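Local coordinates for SNF1-like protein kinase ssp2 (Schizosaccharomyces pombe, PDB 2QRD), which probably phosphorylates serine and threonine residues of other proteins as the catalytic subunit of an AMPK-like energy-sensing kinase, of which this is the C-terminal adenylate-sensor region, at residues L80-Y83 and C89-L92. Residues are numbered along the deposited sequence; the frame is centred on the assembly and turned at random.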
ATOM      1  N   LEU A  80      25.774  10.413   3.590  1.00 51.73           N
ATOM      2  CA  LEU A  80      25.269  10.862   4.886  1.00 51.54           C
ATOM      3  C   LEU A  80      25.722  12.273   5.120  1.00 51.03           C
ATOM      4  O   LEU A  80      26.815  12.630   4.745  1.00 51.34           O
ATOM      5  CB  LEU A  80      25.780   9.996   6.022  1.00 51.06           C
ATOM      6  CG  LEU A  80      25.645   8.464   6.044  1.00 52.61           C
ATOM      7  CD1 LEU A  80      24.213   8.022   6.055  1.00 52.88           C
ATOM      8  CD2 LEU A  80      26.429   7.768   4.957  1.00 50.17           C
ATOM      9  N   GLN A  81      24.869  13.074   5.734  1.00 51.10           N
ATOM     10  CA  GLN A  81      25.209  14.457   6.030  1.00 50.76           C
ATOM     11  C   GLN A  81      24.699  14.852   7.414  1.00 50.38           C
ATOM     12  O   GLN A  81      23.501  14.830   7.658  1.00 50.96           O
ATOM     13  CB  GLN A  81      24.622  15.385   4.967  1.00 50.36           C
ATOM     14  CG  GLN A  81      24.915  16.869   5.171  1.00 48.92           C
ATOM     15  CD  GLN A  81      26.380  17.200   5.071  1.00 47.91           C
ATOM     16  OE1 GLN A  81      26.972  17.141   4.000  1.00 47.31           O
ATOM     17  NE2 GLN A  81      26.974  17.570   6.195  1.00 47.33           N
ATOM     18  N   LEU A  82      25.611  15.203   8.306  1.00 49.30           N
ATOM     19  CA  LEU A  82      25.231  15.731   9.601  1.00 49.11           C
ATOM     20  C   LEU A  82      24.980  17.251   9.507  1.00 48.81           C
ATOM     21  O   LEU A  82      25.747  17.996   8.879  1.00 48.31           O
ATOM     22  CB  LEU A  82      26.265  15.376  10.702  1.00 48.96           C
ATOM     23  CG  LEU A  82      25.788  15.408  12.179  1.00 50.39           C
ATOM     24  CD1 LEU A  82      24.864  14.227  12.523  1.00 49.85           C
ATOM     25  CD2 LEU A  82      26.918  15.474  13.194  1.00 48.66           C
ATOM     26  N   TYR A  83      23.866  17.669  10.110  1.00 48.52           N
ATOM     27  CA  TYR A  83      23.477  19.060  10.239  1.00 48.14           C
ATOM     28  C   TYR A  83      23.172  19.416  11.691  1.00 48.47           C
ATOM     29  O   TYR A  83      22.499  18.638  12.404  1.00 48.48           O
ATOM     30  CB  TYR A  83      22.213  19.343   9.454  1.00 47.42           C
ATOM     31  CG  TYR A  83      22.322  19.260   7.960  1.00 46.89           C
ATOM     32  CD1 TYR A  83      23.043  20.215   7.227  1.00 44.98           C
ATOM     33  CD2 TYR A  83      21.659  18.248   7.264  1.00 46.40           C
ATOM     34  CE1 TYR A  83      23.124  20.144   5.849  1.00 44.20           C
ATOM     35  CE2 TYR A  83      21.726  18.173   5.884  1.00 45.77           C
ATOM     36  CZ  TYR A  83      22.445  19.123   5.192  1.00 46.98           C
ATOM     37  OH  TYR A  83      22.494  19.010   3.836  1.00 48.10           O
ATOM     38  N   CYS A  89      21.418  19.524  19.038  1.00 50.16           N
ATOM     39  CA  CYS A  89      20.517  18.683  18.260  1.00 49.42           C
ATOM     40  C   CYS A  89      20.882  18.669  16.785  1.00 48.89           C
ATOM     41  O   CYS A  89      21.113  19.729  16.173  1.00 47.95           O
ATOM     42  CB  CYS A  89      19.068  19.133  18.433  1.00 49.65           C
ATOM     43  SG  CYS A  89      18.644  19.324  20.150  1.00 51.79           S
ATOM     44  N   PHE A  90      20.913  17.457  16.226  1.00 47.98           N
ATOM     45  CA  PHE A  90      21.442  17.231  14.885  1.00 48.17           C
ATOM     46  C   PHE A  90      20.497  16.353  14.069  1.00 48.29           C
ATOM     47  O   PHE A  90      19.721  15.562  14.633  1.00 48.43           O
ATOM     48  CB  PHE A  90      22.844  16.601  14.953  1.00 47.53           C
ATOM     49  CG  PHE A  90      23.835  17.424  15.705  1.00 47.77           C
ATOM     50  CD1 PHE A  90      24.043  17.222  17.071  1.00 47.71           C
ATOM     51  CD2 PHE A  90      24.567  18.423  15.056  1.00 48.61           C
ATOM     52  CE1 PHE A  90      24.963  18.006  17.792  1.00 46.83           C
ATOM     53  CE2 PHE A  90      25.487  19.198  15.758  1.00 47.68           C
ATOM     54  CZ  PHE A  90      25.671  18.994  17.139  1.00 47.55           C
ATOM     55  N   MET A  91      20.535  16.525  12.752  1.00 47.88           N
ATOM     56  CA  MET A  91      19.924  15.552  11.851  1.00 48.27           C
ATOM     57  C   MET A  91      21.024  14.815  11.097  1.00 48.57           C
ATOM     58  O   MET A  91      22.001  15.421  10.605  1.00 48.65           O
ATOM     59  CB  MET A  91      18.948  16.219  10.858  1.00 48.28           C
ATOM     60  CG  MET A  91      18.371  15.274   9.808  1.00 46.83           C
ATOM     61  SD  MET A  91      17.758  16.028   8.292  1.00 48.11           S
ATOM     62  CE  MET A  91      16.406  17.061   8.881  1.00 43.98           C
ATOM     63  N   LEU A  92      20.883  13.503  11.023  1.00 48.93           N
ATOM     64  CA  LEU A  92      21.663  12.757  10.063  1.00 49.61           C
ATOM     65  C   LEU A  92      20.807  12.596   8.799  1.00 49.77           C
ATOM     66  O   LEU A  92      19.842  11.835   8.773  1.00 49.44           O
ATOM     67  CB  LEU A  92      22.095  11.414  10.645  1.00 50.06           C
ATOM     68  CG  LEU A  92      23.005  10.505   9.800  1.00 51.25           C
ATOM     69  CD1 LEU A  92      24.390  11.180   9.561  1.00 49.98           C
ATOM     70  CD2 LEU A  92      23.125   9.151  10.518  1.00 49.48           C
TER
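The beta hairpin of strands 74-84 and 89-101, which lie side by side in the interior of the antiparallel sheet of this KA1-like domain, is held here by the hydrogen-bonded pair Tyr83 and Met91. Tyr83 N donates to Met91 O over 3.0 Å, and Met91 N returns a bond to Tyr83 O over 2.9 Å. Tyr83 O also takes a CA-H...O contact from Phe90 CA and sits at the edge of the Phe90 ring, 3.4 Å from CD2.

Leu82 and Leu92 form the neighbouring non-hydrogen-bonded pair; their side chains and Phe90 pack on helix 23-37, while Leu80 lies against Ile58 and Val94. With CG anti to the backbone N (chi1 -159°), Leu82 brings CD1 over the partner strand, 4.0 Å from Phe90 CB and 4.3 Å from Leu92 CD1. That last methyl also reaches Leu80 CB at 4.0 Å. Leucine suits this side, having no polar group to pay for burying.

On the other face, Tyr83 offers a broad ring, and Gln81 lays CG 3.3 Å above its plane, toward the rim. Gln81 NE2 bonds to Leu82 O at 3.0 Å while OE1 is taken by Thr57, which fixes the amide's rotation. Met91 offers an apolar chain to Leu31 of the SPCC1919.03c chain, which Gln81 and Tyr83 also meet; Phe90 touches both helix and subunit. The pairing thus satisfies N and O of Tyr83 and Met91, whereas Leu82 and Leu92 turn their backbone bonds outward to Tyr56 and Val17.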